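Local coordinates for protein lipase (Acinetobacter baumannii, PDB 4OPM) that probably hydrolyses the ester bonds of lipids, as a putative triacylglycerol lipase of the alpha/beta hydrolase fold, at residues A[137-145]-A[235-245]; A[125-133]-A[226-234]. All coordinates share one frame; numbering follows the deposited sequence.

Interaction 1 pairs two neighbouring parallel strands of the central sheet, and interaction 2 joins the helices that precede those strands in the chain, 121-132 before 137-143 and 223-231 before 237-242. Their centres lie about 13 Å apart. The layers meet where Thr137 OG1 packs on Ala130 CA at 3.5 Å, and Ser145 OG lies 3.7 Å from Leu127 CD1. Interaction 1 carries Asp245, the probable acid of a Ser120-His274-Asp245 triad, at its C-terminal end. Helix 121-132 of interaction 2 starts just after Ser120, the likely nucleophile, while the side chain of Phe226 comes within about 4 Å of a bound polyethylene glycol, probably from the crystallisation liquor.

Interaction 1: A[137-145]-A[235-245]; sequences TKSLFLVDS and APTLILWGKQD
Leu140 and Thr237 sit side by side on neighbouring parallel strands, whose axes come within 4.7 Å at an angle of only 9°. Five backbone hydrogen bonds join the strands in alternation, from Leu140 N to Pro236 O at one end to Asp144 N to Leu240 O at the other. On the opposite face from Leu140, Phe141 is paired with Leu238. With CG anti to the backbone N (chi1 178°), the Phe141 ring runs beside the second strand: CE1 meets Leu238 CD2 at 3.6 Å and, by the ring edge, Leu240 CB at 3.7 Å, while Val143 CG2 lies over one ring face and Tyr288 stacks on the ring.

Past the last strand pair, Asp144 can be followed outward. Its CA stands over the six-membered ring of Trp241, 3.4 Å from the centroid, a CH-pi contact. CB approaches Asp245 OD2 at 3.3 Å, and OD1 lies beside Trp241 CA. OD2, over the indole face, accepts a nearly straight hydrogen bond from Gly242 N (3.1 Å) on its syn lone pair. The same OD2 is 2.5 Å from Asp245 OD2. Asp245 OD2 also bonds His274 ND1, and Ile247 N and Ile248 N grip its OD1. A carboxylate presented to histidine just beyond a parallel strand near the edge of the sheet is consistent with Asp245 as the acid of a Ser-His-Asp triad, as in other alpha/beta hydrolases.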
# COMPACT_ATOMS: atom_id res chain seq x y z
N THR A 137 13.95 7.54 7.14
CA THR A 137 12.99 6.49 7.52
C THR A 137 13.06 6.23 9.04
O THR A 137 14.05 5.70 9.54
CB THR A 137 13.28 5.22 6.68
OG1 THR A 137 13.35 5.57 5.28
CG2 THR A 137 12.24 4.11 6.92
N LYS A 138 11.99 6.58 9.76
CA LYS A 138 11.90 6.42 11.22
C LYS A 138 11.46 5.01 11.59
O LYS A 138 11.87 4.50 12.63
CB LYS A 138 10.93 7.45 11.81
CG LYS A 138 11.12 7.68 13.31
CD LYS A 138 10.26 8.84 13.78
CE LYS A 138 10.71 9.38 15.10
NZ LYS A 138 10.02 10.66 15.42
N SER A 139 10.58 4.41 10.78
CA SER A 139 10.06 3.06 11.03
C SER A 139 9.44 2.53 9.77
O SER A 139 9.11 3.31 8.86
CB SER A 139 9.03 3.05 12.17
OG SER A 139 7.77 3.54 11.74
N LEU A 140 9.26 1.21 9.73
CA LEU A 140 8.67 0.53 8.59
C LEU A 140 7.54 -0.40 9.05
O LEU A 140 7.72 -1.14 10.01
CB LEU A 140 9.79 -0.26 7.89
CG LEU A 140 9.67 -0.57 6.41
CD1 LEU A 140 9.66 0.72 5.55
CD2 LEU A 140 10.84 -1.42 5.96
N PHE A 141 6.39 -0.35 8.37
CA PHE A 141 5.28 -1.24 8.69
C PHE A 141 4.93 -1.95 7.41
O PHE A 141 4.52 -1.32 6.44
CB PHE A 141 4.09 -0.48 9.31
CG PHE A 141 2.86 -1.31 9.63
CD1 PHE A 141 2.98 -2.66 9.98
CD2 PHE A 141 1.60 -0.73 9.62
CE1 PHE A 141 1.84 -3.41 10.29
CE2 PHE A 141 0.46 -1.48 9.96
CZ PHE A 141 0.59 -2.81 10.29
N LEU A 142 5.18 -3.26 7.37
CA LEU A 142 4.96 -4.06 6.18
C LEU A 142 3.72 -4.91 6.34
O LEU A 142 3.68 -5.80 7.19
CB LEU A 142 6.19 -4.94 5.89
CG LEU A 142 7.53 -4.19 5.67
CD1 LEU A 142 8.70 -5.17 5.56
CD2 LEU A 142 7.47 -3.27 4.44
N VAL A 143 2.72 -4.65 5.50
CA VAL A 143 1.46 -5.39 5.54
C VAL A 143 1.39 -6.26 4.28
O VAL A 143 1.16 -5.73 3.19
CB VAL A 143 0.22 -4.46 5.67
CG1 VAL A 143 -1.06 -5.28 5.83
CG2 VAL A 143 0.38 -3.45 6.82
N ASP A 144 1.59 -7.59 4.42
CA ASP A 144 1.57 -8.55 3.29
C ASP A 144 2.41 -7.99 2.12
O ASP A 144 1.93 -7.88 0.98
CB ASP A 144 0.12 -8.86 2.86
CG ASP A 144 -0.69 -9.45 4.00
OD1 ASP A 144 -1.00 -8.71 4.96
OD2 ASP A 144 -0.95 -10.68 3.97
N SER A 145 3.62 -7.53 2.44
CA SER A 145 4.52 -6.86 1.52
C SER A 145 5.06 -7.76 0.43
O SER A 145 5.36 -8.94 0.67
CB SER A 145 5.71 -6.29 2.29
OG SER A 145 6.61 -5.61 1.43
N ALA A 235 15.90 0.30 10.00
CA ALA A 235 14.67 0.86 10.57
C ALA A 235 13.91 -0.16 11.44
O ALA A 235 13.80 -1.33 11.05
CB ALA A 235 13.75 1.34 9.45
N PRO A 236 13.40 0.25 12.64
CA PRO A 236 12.54 -0.67 13.40
C PRO A 236 11.34 -1.04 12.52
O PRO A 236 10.77 -0.15 11.87
CB PRO A 236 12.14 0.13 14.65
CG PRO A 236 12.32 1.55 14.27
CD PRO A 236 13.42 1.60 13.24
N THR A 237 11.03 -2.34 12.42
CA THR A 237 10.01 -2.80 11.47
C THR A 237 8.96 -3.68 12.14
O THR A 237 9.27 -4.58 12.93
CB THR A 237 10.72 -3.55 10.30
OG1 THR A 237 11.67 -2.67 9.68
CG2 THR A 237 9.75 -4.07 9.24
N LEU A 238 7.70 -3.42 11.77
CA LEU A 238 6.55 -4.19 12.17
C LEU A 238 6.06 -4.93 10.92
O LEU A 238 5.94 -4.32 9.86
CB LEU A 238 5.45 -3.28 12.76
CG LEU A 238 4.16 -3.98 13.24
CD1 LEU A 238 4.45 -4.94 14.41
CD2 LEU A 238 3.11 -2.96 13.65
N ILE A 239 5.82 -6.23 11.06
CA ILE A 239 5.34 -7.07 9.94
C ILE A 239 4.00 -7.62 10.33
O ILE A 239 3.87 -8.21 11.40
CB ILE A 239 6.35 -8.22 9.61
CG1 ILE A 239 7.76 -7.68 9.26
CG2 ILE A 239 5.82 -9.17 8.51
CD1 ILE A 239 8.89 -8.70 9.53
N LEU A 240 3.02 -7.48 9.45
CA LEU A 240 1.69 -8.02 9.71
C LEU A 240 1.20 -8.74 8.45
O LEU A 240 1.38 -8.26 7.34
CB LEU A 240 0.70 -6.93 10.16
CG LEU A 240 -0.65 -7.41 10.67
CD1 LEU A 240 -1.17 -6.53 11.79
CD2 LEU A 240 -1.67 -7.48 9.52
N TRP A 241 0.62 -9.94 8.64
CA TRP A 241 0.13 -10.75 7.54
C TRP A 241 -1.25 -11.30 7.80
O TRP A 241 -1.63 -11.52 8.95
CB TRP A 241 1.07 -11.97 7.35
CG TRP A 241 1.55 -12.16 5.95
CD1 TRP A 241 1.01 -12.98 4.99
CD2 TRP A 241 2.63 -11.47 5.33
NE1 TRP A 241 1.71 -12.85 3.81
CE2 TRP A 241 2.71 -11.93 3.99
CE3 TRP A 241 3.53 -10.48 5.76
CZ2 TRP A 241 3.69 -11.46 3.10
CZ3 TRP A 241 4.51 -10.03 4.88
CH2 TRP A 241 4.55 -10.49 3.56
N GLY A 242 -1.93 -11.65 6.72
CA GLY A 242 -3.16 -12.41 6.80
C GLY A 242 -2.76 -13.86 6.62
O GLY A 242 -2.07 -14.19 5.65
N LYS A 243 -3.14 -14.73 7.58
CA LYS A 243 -2.76 -16.15 7.53
C LYS A 243 -3.21 -16.81 6.20
O LYS A 243 -2.49 -17.64 5.66
CB LYS A 243 -3.39 -16.89 8.73
CG LYS A 243 -3.12 -18.40 8.76
CD LYS A 243 -2.17 -18.79 9.86
CE LYS A 243 -2.12 -20.29 10.04
NZ LYS A 243 -1.90 -20.65 11.47
N GLN A 244 -4.39 -16.39 5.67
CA GLN A 244 -4.99 -16.96 4.47
C GLN A 244 -4.56 -16.28 3.17
O GLN A 244 -5.13 -16.58 2.11
CB GLN A 244 -6.53 -16.94 4.58
CG GLN A 244 -7.06 -17.70 5.80
CD GLN A 244 -6.67 -19.16 5.80
OE1 GLN A 244 -6.77 -19.86 4.78
NE2 GLN A 244 -6.18 -19.63 6.94
N ASP A 245 -3.55 -15.38 3.22
CA ASP A 245 -3.05 -14.66 2.04
C ASP A 245 -2.73 -15.64 0.88
O ASP A 245 -1.85 -16.49 1.01
CB ASP A 245 -1.80 -13.84 2.39
CG ASP A 245 -1.39 -12.82 1.34
OD1 ASP A 245 -1.68 -13.04 0.13
OD2 ASP A 245 -0.74 -11.82 1.70

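Interaction 2: A[125-133]-A[226-234]; sequences IALLYAGQY and FAVLTKTID
Leu127 meets the second segment with both of its methyls. CD1 reaches the edge of the Phe226 ring, 3.7 Å from CZ, and CD2 lies 3.8 Å from Ile233 CD1; Leu127 crosses each partner at about a right angle. Ile233 spreads its two branches over the end of helix 121-132. Its CG2, anti to the backbone N, rests on Ala130 CB at 4.0 Å, while the CG1 branch (chi1 -61°) passes Gly131 N and brings CD1 to 3.4 Å from Leu127 O. Leu229 CD1 packs against Leu128 CD1 and Gly131 CA. With no side chain at Gly131, the backbones come close here, its CA 5.2 Å from that of Ile233, although the helix axes stay 9.4 Å apart and cross at 56°.

Around these groups lies a second shell. Thr230 CG2 covers one face of the Phe226 ring, which also meets Phe149 edge to face and packs on Leu256 and Leu259 of helix 251-259. Thr232 OG1 turns back to donate to Leu229 O (2.6 Å), in the carbonyl plane, and Thr232 N bonds to the same oxygen. From the sheet side, Leu140 and Leu142 back Leu127. One water donates to both Gly131 O and Thr232 O, and a second joins Ala130 O to Asp234 N, the latter bond weak. Shape and apolar burial thus hold the two segments, while water bridges carbonyls lacking a direct partner across the contact.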
# COMPACT_ATOMS: atom_id res chain seq x y z
N ILE A 125 7.82 -0.90 -2.33
CA ILE A 125 8.24 0.49 -2.50
C ILE A 125 8.80 1.02 -1.17
O ILE A 125 9.87 1.64 -1.16
CB ILE A 125 7.06 1.36 -3.04
CG1 ILE A 125 6.67 0.91 -4.49
CG2 ILE A 125 7.42 2.86 -3.00
CD1 ILE A 125 5.27 1.43 -5.01
N ALA A 126 8.10 0.72 -0.03
CA ALA A 126 8.55 1.16 1.30
C ALA A 126 9.95 0.59 1.61
O ALA A 126 10.80 1.33 2.11
CB ALA A 126 7.54 0.74 2.37
N LEU A 127 10.20 -0.69 1.26
CA LEU A 127 11.49 -1.36 1.45
C LEU A 127 12.60 -0.67 0.65
O LEU A 127 13.67 -0.39 1.19
CB LEU A 127 11.39 -2.85 1.06
CG LEU A 127 10.73 -3.77 2.12
CD1 LEU A 127 10.24 -5.08 1.50
CD2 LEU A 127 11.67 -4.05 3.28
N LEU A 128 12.33 -0.36 -0.63
CA LEU A 128 13.32 0.31 -1.48
C LEU A 128 13.61 1.72 -0.94
O LEU A 128 14.77 2.13 -0.87
CB LEU A 128 12.83 0.36 -2.93
CG LEU A 128 13.88 0.55 -4.02
CD1 LEU A 128 15.03 -0.48 -3.89
CD2 LEU A 128 13.25 0.45 -5.39
N TYR A 129 12.56 2.43 -0.50
CA TYR A 129 12.68 3.75 0.09
C TYR A 129 13.55 3.71 1.36
O TYR A 129 14.48 4.51 1.48
CB TYR A 129 11.28 4.31 0.42
CG TYR A 129 11.28 5.78 0.79
CD1 TYR A 129 11.67 6.20 2.06
CD2 TYR A 129 10.84 6.74 -0.11
CE1 TYR A 129 11.65 7.55 2.41
CE2 TYR A 129 10.80 8.09 0.23
CZ TYR A 129 11.20 8.49 1.50
OH TYR A 129 11.19 9.82 1.85
N ALA A 130 13.28 2.74 2.27
CA ALA A 130 14.01 2.57 3.53
C ALA A 130 15.49 2.26 3.31
O ALA A 130 16.33 2.72 4.09
CB ALA A 130 13.38 1.47 4.36
N GLY A 131 15.78 1.51 2.25
CA GLY A 131 17.14 1.15 1.88
C GLY A 131 17.90 2.29 1.24
O GLY A 131 19.09 2.49 1.54
N GLN A 132 17.24 3.07 0.37
CA GLN A 132 17.87 4.18 -0.35
C GLN A 132 17.95 5.44 0.51
O GLN A 132 18.90 6.21 0.36
CB GLN A 132 17.12 4.49 -1.66
CG GLN A 132 17.23 3.39 -2.73
CD GLN A 132 16.31 3.57 -3.92
OE1 GLN A 132 15.26 4.23 -3.85
NE2 GLN A 132 16.65 2.93 -5.03
N TYR A 133 16.98 5.66 1.43
CA TYR A 133 16.92 6.86 2.27
C TYR A 133 16.81 6.45 3.78
O TYR A 133 15.80 6.74 4.43
CB TYR A 133 15.72 7.74 1.81
CG TYR A 133 15.64 7.91 0.30
CD1 TYR A 133 16.54 8.74 -0.38
CD2 TYR A 133 14.69 7.23 -0.46
CE1 TYR A 133 16.49 8.87 -1.78
CE2 TYR A 133 14.62 7.37 -1.85
CZ TYR A 133 15.53 8.19 -2.50
OH TYR A 133 15.46 8.34 -3.88
N PHE A 226 17.48 -9.22 -3.10
CA PHE A 226 16.57 -8.76 -2.06
C PHE A 226 17.25 -8.81 -0.69
O PHE A 226 17.03 -7.91 0.12
CB PHE A 226 15.29 -9.59 -2.08
CG PHE A 226 14.21 -9.05 -1.17
CD1 PHE A 226 13.52 -7.89 -1.49
CD2 PHE A 226 13.87 -9.73 -0.00
CE1 PHE A 226 12.53 -7.40 -0.64
CE2 PHE A 226 12.87 -9.24 0.84
CZ PHE A 226 12.21 -8.08 0.52
N ALA A 227 18.09 -9.84 -0.45
CA ALA A 227 18.84 -9.98 0.80
C ALA A 227 19.87 -8.84 0.93
O ALA A 227 20.07 -8.32 2.03
CB ALA A 227 19.53 -11.33 0.87
N VAL A 228 20.47 -8.42 -0.20
CA VAL A 228 21.44 -7.31 -0.23
C VAL A 228 20.71 -6.00 0.15
O VAL A 228 21.21 -5.24 0.99
CB VAL A 228 22.19 -7.22 -1.59
CG1 VAL A 228 22.96 -5.91 -1.73
CG2 VAL A 228 23.12 -8.41 -1.79
N LEU A 229 19.52 -5.78 -0.42
CA LEU A 229 18.72 -4.60 -0.11
C LEU A 229 18.32 -4.57 1.39
O LEU A 229 18.53 -3.56 2.06
CB LEU A 229 17.46 -4.54 -1.00
CG LEU A 229 16.33 -3.56 -0.56
CD1 LEU A 229 16.79 -2.10 -0.69
CD2 LEU A 229 15.04 -3.80 -1.34
N THR A 230 17.72 -5.67 1.89
CA THR A 230 17.21 -5.73 3.27
C THR A 230 18.34 -5.64 4.31
O THR A 230 18.11 -5.09 5.39
CB THR A 230 16.35 -6.97 3.51
OG1 THR A 230 17.09 -8.14 3.18
CG2 THR A 230 15.04 -6.92 2.72
N LYS A 231 19.57 -6.09 3.96
CA LYS A 231 20.75 -6.00 4.83
C LYS A 231 21.05 -4.53 5.20
O LYS A 231 21.54 -4.26 6.29
CB LYS A 231 21.97 -6.64 4.14
CG LYS A 231 23.16 -6.91 5.05
CD LYS A 231 24.30 -7.60 4.30
CE LYS A 231 25.49 -7.80 5.21
NZ LYS A 231 26.66 -8.33 4.46
N THR A 232 20.74 -3.59 4.30
CA THR A 232 21.01 -2.15 4.48
C THR A 232 19.90 -1.43 5.28
O THR A 232 20.06 -0.24 5.59
CB THR A 232 21.19 -1.47 3.10
OG1 THR A 232 19.94 -1.38 2.41
CG2 THR A 232 22.23 -2.15 2.22
N ILE A 233 18.78 -2.12 5.61
CA ILE A 233 17.65 -1.50 6.31
C ILE A 233 17.76 -1.72 7.84
O ILE A 233 17.63 -2.85 8.31
CB ILE A 233 16.29 -2.02 5.75
CG1 ILE A 233 16.15 -1.67 4.24
CG2 ILE A 233 15.11 -1.44 6.55
CD1 ILE A 233 15.04 -2.41 3.49
N ASP A 234 17.99 -0.65 8.59
CA ASP A 234 18.14 -0.71 10.06
C ASP A 234 16.88 -0.22 10.76
O ASP A 234 16.81 -0.28 11.99
CB ASP A 234 19.34 0.14 10.52
CG ASP A 234 20.72 -0.40 10.14
OD1 ASP A 234 20.81 -1.56 9.68
OD2 ASP A 234 21.71 0.34 10.33
O HOH W 1 16.40 1.88 7.10
O HOH W 2 20.52 1.79 3.69